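Long-range contacts in CaaX farnesyltransferase alpha subunit Ram2 (Aspergillus fumigatus, PDB 4L9P), which forms, with the beta subunit Ram1, a heterodimer that probably farnesylates proteins ending in a CaaX motif: residues 18-23 with 53-58; 22-27 with 73-78. The protein carries 1 engineered substitution. One frame throughout, in Å; residues are numbered along the deposited sequence. Where two conformers were deposited one is given.

Both contacts fold the N-terminal end of the chain, at one tip of the helical alpha subunit, back onto the first long helices, and their centres lie only about 8 Å apart. Contact 1 is the surface one: it sets the short helix 18-21 on helix 51-65 through a carboxylate and backbone N-H groups. Contact 2 is more buried; it carries the following loop on to helix 71-83, with an indole in the interior and a salt bridge at its exposed margin. The two share Asp22 and Pro23. Tyr19 of contact 1 joins them, its ring meeting Trp25 edge-to-face and its OH lying 3.4 Å from Leu76 CD1.

Contact 1 (18-23 with 53-58); sequences KYSSDP and YLEATS. With EDO (1,2-ethanediol), chain G.
Tyr19 and Ala56 bring the two backbones nearest, 7.1 Å between their CA atoms, where the short, weakly bonded helix 18-21 lies against helix 51-65. Most of the work is done by Glu55. With CG anti to the backbone N (chi1 -177°) and the chain extended beyond it, its carboxylate stands well out from helix 51-65 and reaches the N-H groups of Tyr19 and Ser20 in the short helix. Glu55 OE1 accepts from Tyr19 N at 3.0 Å and Glu55 OE2 from Ser20 N at 2.9 Å, both from above the carboxylate plane. Ser20 OG also lies 2.9 Å from Glu55 OE2, but Gly17 O competes for its proton. Glu55 OE1 sits at the edge of the Tyr19 ring, 3.5 Å from Tyr19 CD2, with ring and carboxylate planes 82° apart. Farther in, Tyr19 CE2 packs on the Ala56 methyl, CE2 to CB 3.9 Å, while its hydroxyl is hydrogen-bonded to Asp79 of helix 71-83. Away from 18-23, Thr57 OG1 donates to Tyr53 O and accepts from an ethanediol, probably from the crystallisation liquor, also bonded to Asp148 of the beta subunit Ram1. A carboxylate of one helix receiving two backbone N-H groups at the start of another is likely favoured in its ionised form, so Glu55, probably charged, is the main polar tie between the N-terminal turn and helix 51-65, beside the packing of Tyr19 on Ala56.

Contact 2 (22-27 with 73-78); sequences DPEWAS and ALRLTG
Glu24 and Arg75 meet in a salt bridge at the outer margin of this contact, Arg75 NH2 donating to Glu24 OE1 at 2.8 Å. The oxygen lies at the edge of the guanidinium, nearly in its plane, whereas the N-H comes in from above the carboxylate plane; the two planes are 60° apart. Inward of it, the six-membered end of the Trp25 indole meets the Leu76 side chain obliquely, with CH2 3.8 Å from CD2 and CZ2 3.9 Å from CB. One water bridges the indole and the guanidinium, accepting from Trp25 NE1 at 3.1 Å and from Arg75 NE at 3.2 Å, in the plane of both groups. A bend at chi3 (-46°) brings the Arg75 guanidinium within reach of Glu24. On the loop side, an Asx turn sets Glu24: Asp22 OD1 accepts from Glu24 N at 3.0 Å. Arg72, one turn before Leu76, holds the loop again through Glu24 O and Ser27 OG. Trp25 also packs on Tyr59 and Val63, and Leu76 on Leu60 and Val63, all of helix 51-65, so the indole is wedged between that helix and helix 71-83. There the N-terminal loop covers the first prenyltransferase repeat of the TPR-like array, whose Ala73 and Thr77 pack on helix 88-100.

Contact 1 (18-23 with 53-58)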
ATOM      1  N   LYS A  18      -4.722  39.605  -7.268  1.00 37.01           N
ATOM      2  CA  LYS A  18      -5.279  39.932  -5.946  1.00 35.79           C
ATOM      3  C   LYS A  18      -4.262  40.276  -4.866  1.00 31.99           C
ATOM      4  O   LYS A  18      -4.439  41.240  -4.136  1.00 33.44           O
ATOM      5  CB  LYS A  18      -6.200  38.852  -5.404  1.00 39.01           C
ATOM      6  CG  LYS A  18      -7.372  38.500  -6.286  1.00 42.33           C
ATOM      7  CD  LYS A  18      -7.839  37.077  -5.984  1.00 44.61           C
ATOM      8  CE  LYS A  18      -8.414  36.397  -7.227  1.00 46.10           C
ATOM      9  NZ  LYS A  18      -8.790  34.979  -6.916  1.00 47.06           N
ATOM     10  N   TYR A  19      -3.211  39.488  -4.740  1.00 26.15           N
ATOM     11  CA  TYR A  19      -2.169  39.756  -3.759  1.00 22.71           C
ATOM     12  C   TYR A  19      -1.329  40.945  -4.146  1.00 23.23           C
ATOM     13  O   TYR A  19      -1.062  41.816  -3.292  1.00 22.23           O
ATOM     14  CB  TYR A  19      -1.290  38.501  -3.554  1.00 20.26           C
ATOM     15  CG  TYR A  19      -2.079  37.393  -2.902  1.00 18.28           C
ATOM     16  CD1 TYR A  19      -2.228  37.371  -1.523  1.00 18.49           C
ATOM     17  CD2 TYR A  19      -2.740  36.414  -3.659  1.00 17.62           C
ATOM     18  CE1 TYR A  19      -2.988  36.420  -0.886  1.00 17.75           C
ATOM     19  CE2 TYR A  19      -3.496  35.419  -3.007  1.00 17.50           C
ATOM     20  CZ  TYR A  19      -3.607  35.436  -1.626  1.00 16.27           C
ATOM     21  OH  TYR A  19      -4.357  34.505  -0.922  1.00 16.43           O
ATOM     22  N   SER A  20      -0.945  41.030  -5.408  1.00 24.63           N
ATOM     23  CA  SER A  20      -0.042  42.129  -5.767  1.00 27.37           C
ATOM     24  C   SER A  20      -0.699  43.500  -5.709  1.00 28.58           C
ATOM     25  O   SER A  20      -0.003  44.494  -5.584  1.00 30.90           O
ATOM     26  CB  SER A  20       0.553  41.921  -7.138  1.00 30.39           C
ATOM     27  OG  SER A  20      -0.506  41.685  -8.031  1.00 32.86           O
ATOM     28  N   SER A  21      -2.025  43.559  -5.795  1.00 26.96           N
ATOM     29  CA  SER A  21      -2.686  44.852  -5.714  1.00 26.94           C
ATOM     30  C   SER A  21      -3.113  45.219  -4.287  1.00 24.95           C
ATOM     31  O   SER A  21      -3.520  46.339  -4.038  1.00 26.91           O
ATOM     32  CB  SER A  21      -3.875  44.874  -6.672  1.00 29.38           C
ATOM     33  OG  SER A  21      -4.902  44.028  -6.220  1.00 32.17           O
ATOM     34  N   ASP A  22      -2.983  44.297  -3.345  1.00 21.87           N
ATOM     35  CA  ASP A  22      -3.517  44.471  -1.979  1.00 20.85           C
ATOM     36  C   ASP A  22      -2.464  45.139  -1.132  1.00 20.09           C
ATOM     37  O   ASP A  22      -1.365  44.609  -0.963  1.00 20.51           O
ATOM     38  CB  ASP A  22      -3.793  43.072  -1.397  1.00 21.13           C
ATOM     39  CG  ASP A  22      -4.578  43.114  -0.102  1.00 23.17           C
ATOM     40  OD1 ASP A  22      -4.631  44.173   0.530  1.00 23.62           O
ATOM     41  OD2 ASP A  22      -5.070  42.036   0.310  1.00 23.91           O
ATOM     42  N   PRO A  23      -2.757  46.344  -0.582  1.00 19.06           N
ATOM     43  CA  PRO A  23      -1.712  46.923   0.269  1.00 19.79           C
ATOM     44  C   PRO A  23      -1.329  46.104   1.526  1.00 20.12           C
ATOM     45  O   PRO A  23      -0.245  46.317   2.103  1.00 20.46           O
ATOM     46  CB  PRO A  23      -2.307  48.285   0.692  1.00 19.98           C
ATOM     47  CG  PRO A  23      -3.718  48.172   0.460  1.00 21.08           C
ATOM     48  CD  PRO A  23      -4.002  47.126  -0.609  1.00 19.55           C
ATOM     49  N   TYR A  53      -3.455  30.792  -9.009  1.00 14.86           N
ATOM     50  CA  TYR A  53      -2.635  29.841  -8.272  1.00 13.00           C
ATOM     51  C   TYR A  53      -1.154  30.204  -8.402  1.00 13.75           C
ATOM     52  O   TYR A  53      -0.406  30.096  -7.426  1.00 14.53           O
ATOM     53  CB  TYR A  53      -2.927  28.428  -8.798  1.00 12.40           C
ATOM     54  CG  TYR A  53      -2.233  27.302  -8.024  1.00 12.31           C
ATOM     55  CD1 TYR A  53      -2.750  26.858  -6.800  1.00 12.96           C
ATOM     56  CD2 TYR A  53      -1.059  26.712  -8.503  1.00 11.55           C
ATOM     57  CE1 TYR A  53      -2.176  25.838  -6.092  1.00 11.99           C
ATOM     58  CE2 TYR A  53      -0.470  25.629  -7.820  1.00 11.18           C
ATOM     59  CZ  TYR A  53      -1.024  25.222  -6.617  1.00 10.96           C
ATOM     60  OH  TYR A  53      -0.459  24.160  -5.977  1.00 11.12           O
ATOM     61  N   LEU A  54      -0.708  30.629  -9.591  1.00 14.73           N
ATOM     62  CA  LEU A  54       0.681  31.082  -9.740  1.00 16.55           C
ATOM     63  C   LEU A  54       0.964  32.229  -8.776  1.00 17.05           C
ATOM     64  O   LEU A  54       1.983  32.224  -8.066  1.00 17.38           O
ATOM     65  CB  LEU A  54       0.997  31.559 -11.180  1.00 18.31           C
ATOM     66  CG  LEU A  54       1.181  30.543 -12.285  1.00 20.36           C
ATOM     67  CD1 LEU A  54       1.263  31.297 -13.634  1.00 22.25           C
ATOM     68  CD2 LEU A  54       2.461  29.753 -11.948  1.00 19.70           C
ATOM     69  N   GLU A  55       0.053  33.197  -8.698  1.00 17.02           N
ATOM     70  CA  GLU A  55       0.320  34.352  -7.853  1.00 17.40           C
ATOM     71  C   GLU A  55       0.328  33.948  -6.374  1.00 15.49           C
ATOM     72  O   GLU A  55       1.282  34.275  -5.630  1.00 15.40           O
ATOM     73  CB  GLU A  55      -0.721  35.463  -8.063  1.00 20.89           C
ATOM     74  CG  GLU A  55      -0.322  36.656  -7.202  1.00 24.85           C
ATOM     75  CD  GLU A  55      -1.276  37.794  -7.201  1.00 28.49           C
ATOM     76  OE1 GLU A  55      -2.486  37.621  -6.929  1.00 29.25           O
ATOM     77  OE2 GLU A  55      -0.788  38.895  -7.432  1.00 30.65           O
ATOM     78  N   ALA A  56      -0.690  33.196  -5.944  1.00 14.18           N
ATOM     79  CA  ALA A  56      -0.791  32.822  -4.527  1.00 14.04           C
ATOM     80  C   ALA A  56       0.458  32.045  -4.100  1.00 13.39           C
ATOM     81  O   ALA A  56       1.041  32.274  -3.024  1.00 13.52           O
ATOM     82  CB  ALA A  56      -2.099  32.019  -4.257  1.00 14.33           C
ATOM     83  N   THR A  57       0.844  31.069  -4.908  1.00 12.97           N
ATOM     84  CA  THR A  57       2.011  30.268  -4.535  1.00 12.39           C
ATOM     85  C   THR A  57       3.333  31.021  -4.557  1.00 12.85           C
ATOM     86  O   THR A  57       4.234  30.682  -3.796  1.00 13.04           O
ATOM     87  CB  THR A  57       2.108  28.964  -5.404  1.00 13.01           C
ATOM     88  OG1 THR A  57       2.129  29.326  -6.801  1.00 14.00           O
ATOM     89  CG2 THR A  57       0.933  28.004  -5.107  1.00 12.29           C
ATOM     90  N   SER A  58       3.455  32.051  -5.420  1.00 14.12           N
ATOM     91  CA  SER A  58       4.647  32.890  -5.393  0.50 14.86           C
ATOM     92  C   SER A  58       4.724  33.718  -4.084  1.00 14.55           C
ATOM     93  O   SER A  58       5.806  33.895  -3.505  1.00 15.38           O
ATOM     94  CB  SER A  58       4.692  33.770  -6.653  0.50 15.98           C
ATOM     95  OG  SER A  58       4.698  32.956  -7.837  0.50 16.30           O
TER
HETATM   96  C1  EDO G 404       3.372  26.932  -8.662  1.00 22.68           C
HETATM   97  O1  EDO G 404       4.215  27.727  -7.835  1.00 22.10           O
HETATM   98  C2  EDO G 404       3.637  25.467  -8.438  1.00 22.87           C
HETATM   99  O2  EDO G 404       3.514  25.101  -7.051  1.00 20.69           O

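Contact 2 (22-27 with 73-78)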
ATOM      1  N   ASP A  22      -2.983  44.297  -3.345  1.00 21.87           N
ATOM      2  CA  ASP A  22      -3.517  44.471  -1.979  1.00 20.85           C
ATOM      3  C   ASP A  22      -2.464  45.139  -1.132  1.00 20.09           C
ATOM      4  O   ASP A  22      -1.365  44.609  -0.963  1.00 20.51           O
ATOM      5  CB  ASP A  22      -3.793  43.072  -1.397  1.00 21.13           C
ATOM      6  CG  ASP A  22      -4.578  43.114  -0.102  1.00 23.17           C
ATOM      7  OD1 ASP A  22      -4.631  44.173   0.530  1.00 23.62           O
ATOM      8  OD2 ASP A  22      -5.070  42.036   0.310  1.00 23.91           O
ATOM      9  N   PRO A  23      -2.757  46.344  -0.582  1.00 19.06           N
ATOM     10  CA  PRO A  23      -1.712  46.923   0.269  1.00 19.79           C
ATOM     11  C   PRO A  23      -1.329  46.104   1.526  1.00 20.12           C
ATOM     12  O   PRO A  23      -0.245  46.317   2.103  1.00 20.46           O
ATOM     13  CB  PRO A  23      -2.307  48.285   0.692  1.00 19.98           C
ATOM     14  CG  PRO A  23      -3.718  48.172   0.460  1.00 21.08           C
ATOM     15  CD  PRO A  23      -4.002  47.126  -0.609  1.00 19.55           C
ATOM     16  N   GLU A  24      -2.189  45.138   1.917  1.00 20.09           N
ATOM     17  CA  GLU A  24      -1.897  44.225   3.010  1.00 22.83           C
ATOM     18  C   GLU A  24      -0.637  43.399   2.714  1.00 20.11           C
ATOM     19  O   GLU A  24       0.041  42.974   3.621  1.00 19.74           O
ATOM     20  CB  GLU A  24      -3.028  43.206   3.089  1.00 27.18           C
ATOM     21  CG  GLU A  24      -4.103  43.573   4.018  1.00 32.61           C
ATOM     22  CD  GLU A  24      -3.736  43.182   5.424  1.00 36.07           C
ATOM     23  OE1 GLU A  24      -3.365  42.011   5.628  1.00 37.09           O
ATOM     24  OE2 GLU A  24      -3.842  44.045   6.305  1.00 37.53           O
ATOM     25  N   TRP A  25      -0.349  43.243   1.442  1.00 18.24           N
ATOM     26  CA  TRP A  25       0.727  42.382   0.955  1.00 18.64           C
ATOM     27  C   TRP A  25       1.858  43.209   0.381  1.00 19.89           C
ATOM     28  O   TRP A  25       2.819  42.676  -0.172  1.00 21.28           O
ATOM     29  CB  TRP A  25       0.152  41.418  -0.103  1.00 18.05           C
ATOM     30  CG  TRP A  25      -0.601  40.302   0.553  1.00 16.39           C
ATOM     31  CD1 TRP A  25      -1.955  40.202   0.754  1.00 15.91           C
ATOM     32  CD2 TRP A  25      -0.007  39.176   1.173  1.00 16.02           C
ATOM     33  NE1 TRP A  25      -2.249  39.038   1.444  1.00 16.25           N
ATOM     34  CE2 TRP A  25      -1.062  38.399   1.721  1.00 15.47           C
ATOM     35  CE3 TRP A  25       1.311  38.761   1.338  1.00 17.40           C
ATOM     36  CZ2 TRP A  25      -0.831  37.205   2.408  1.00 15.93           C
ATOM     37  CZ3 TRP A  25       1.544  37.530   1.985  1.00 18.05           C
ATOM     38  CH2 TRP A  25       0.463  36.797   2.525  1.00 17.35           C
ATOM     39  N   ALA A  26       1.739  44.538   0.484  1.00 20.25           N
ATOM     40  CA  ALA A  26       2.782  45.357  -0.112  1.00 22.06           C
ATOM     41  C   ALA A  26       4.174  45.160   0.457  1.00 24.34           C
ATOM     42  O   ALA A  26       5.124  45.301  -0.285  1.00 27.11           O
ATOM     43  CB  ALA A  26       2.381  46.884  -0.013  1.00 21.98           C
ATOM     44  N   SER A  27       4.302  44.846   1.751  1.00 25.24           N
ATOM     45  CA  SER A  27       5.603  44.777   2.446  1.00 25.12           C
ATOM     46  C   SER A  27       6.449  43.567   2.085  1.00 27.60           C
ATOM     47  O   SER A  27       7.561  43.439   2.621  1.00 28.76           O
ATOM     48  CB  SER A  27       5.456  44.905   3.993  1.00 24.83           C
ATOM     49  OG  SER A  27       4.860  43.714   4.581  1.00 25.48           O
ATOM     50  N   ALA A  73      -0.522  35.578   6.282  1.00 12.96           N
ATOM     51  CA  ALA A  73       0.002  34.279   5.835  1.00 12.70           C
ATOM     52  C   ALA A  73      -1.013  33.195   6.109  1.00 11.66           C
ATOM     53  O   ALA A  73      -1.185  32.277   5.270  1.00 11.22           O
ATOM     54  CB  ALA A  73       1.333  33.984   6.544  1.00 12.88           C
ATOM     55  N   LEU A  74      -1.690  33.271   7.245  1.00 10.87           N
ATOM     56  CA  LEU A  74      -2.718  32.278   7.547  1.00 10.49           C
ATOM     57  C   LEU A  74      -3.844  32.307   6.493  1.00 10.76           C
ATOM     58  O   LEU A  74      -4.249  31.268   5.958  1.00 11.12           O
ATOM     59  CB  LEU A  74      -3.236  32.455   8.987  1.00 10.92           C
ATOM     60  CG  LEU A  74      -4.294  31.434   9.459  1.00 11.41           C
ATOM     61  CD1 LEU A  74      -3.682  30.001   9.518  1.00 12.01           C
ATOM     62  CD2 LEU A  74      -4.839  31.874  10.835  1.00 12.88           C
ATOM     63  N   ARG A  75      -4.344  33.477   6.141  1.00 11.08           N
ATOM     64  CA  ARG A  75      -5.366  33.637   5.094  1.00 10.88           C
ATOM     65  C   ARG A  75      -4.850  33.131   3.734  1.00  9.74           C
ATOM     66  O   ARG A  75      -5.559  32.410   3.014  1.00 10.72           O
ATOM     67  CB  ARG A  75      -5.753  35.113   4.946  1.00 14.54           C
ATOM     68  CG  ARG A  75      -6.566  35.656   6.098  1.00 19.13           C
ATOM     69  CD  ARG A  75      -7.229  37.034   5.734  1.00 24.09           C
ATOM     70  NE  ARG A  75      -6.316  37.990   5.081  1.00 27.62           N
ATOM     71  CZ  ARG A  75      -5.524  38.860   5.716  1.00 28.71           C
ATOM     72  NH1 ARG A  75      -5.532  38.952   7.050  1.00 26.96           N
ATOM     73  NH2 ARG A  75      -4.742  39.667   4.996  1.00 29.67           N
ATOM     74  N   LEU A  76      -3.572  33.351   3.466  1.00  9.82           N
ATOM     75  CA  LEU A  76      -2.974  32.874   2.216  1.00  9.59           C
ATOM     76  C   LEU A  76      -3.013  31.325   2.173  1.00  9.07           C
ATOM     77  O   LEU A  76      -3.319  30.715   1.139  1.00 10.73           O
ATOM     78  CB  LEU A  76      -1.511  33.337   2.156  1.00  9.81           C
ATOM     79  CG  LEU A  76      -0.703  32.791   0.968  1.00 10.81           C
ATOM     80  CD1 LEU A  76      -1.335  33.091  -0.406  1.00 11.48           C
ATOM     81  CD2 LEU A  76       0.737  33.288   1.007  1.00 12.94           C
ATOM     82  N   THR A  77      -2.654  30.699   3.278  1.00  8.72           N
ATOM     83  CA  THR A  77      -2.724  29.221   3.281  1.00  8.23           C
ATOM     84  C   THR A  77      -4.153  28.718   3.046  1.00  8.15           C
ATOM     85  O   THR A  77      -4.320  27.716   2.351  1.00  9.36           O
ATOM     86  CB  THR A  77      -2.180  28.598   4.580  1.00  9.11           C
ATOM     87  OG1 THR A  77      -3.015  28.882   5.735  1.00  9.53           O
ATOM     88  CG2 THR A  77      -0.704  28.940   4.821  1.00 10.84           C
ATOM     89  N   GLY A  78      -5.160  29.387   3.570  1.00  8.59           N
ATOM     90  CA  GLY A  78      -6.531  28.959   3.348  1.00  9.51           C
ATOM     91  C   GLY A  78      -6.922  29.135   1.878  1.00  9.69           C
ATOM     92  O   GLY A  78      -7.654  28.288   1.311  1.00 10.93           O
TER
HETATM   93  O   HOH W   1      -5.165  38.152   2.046  1.00 30.14           O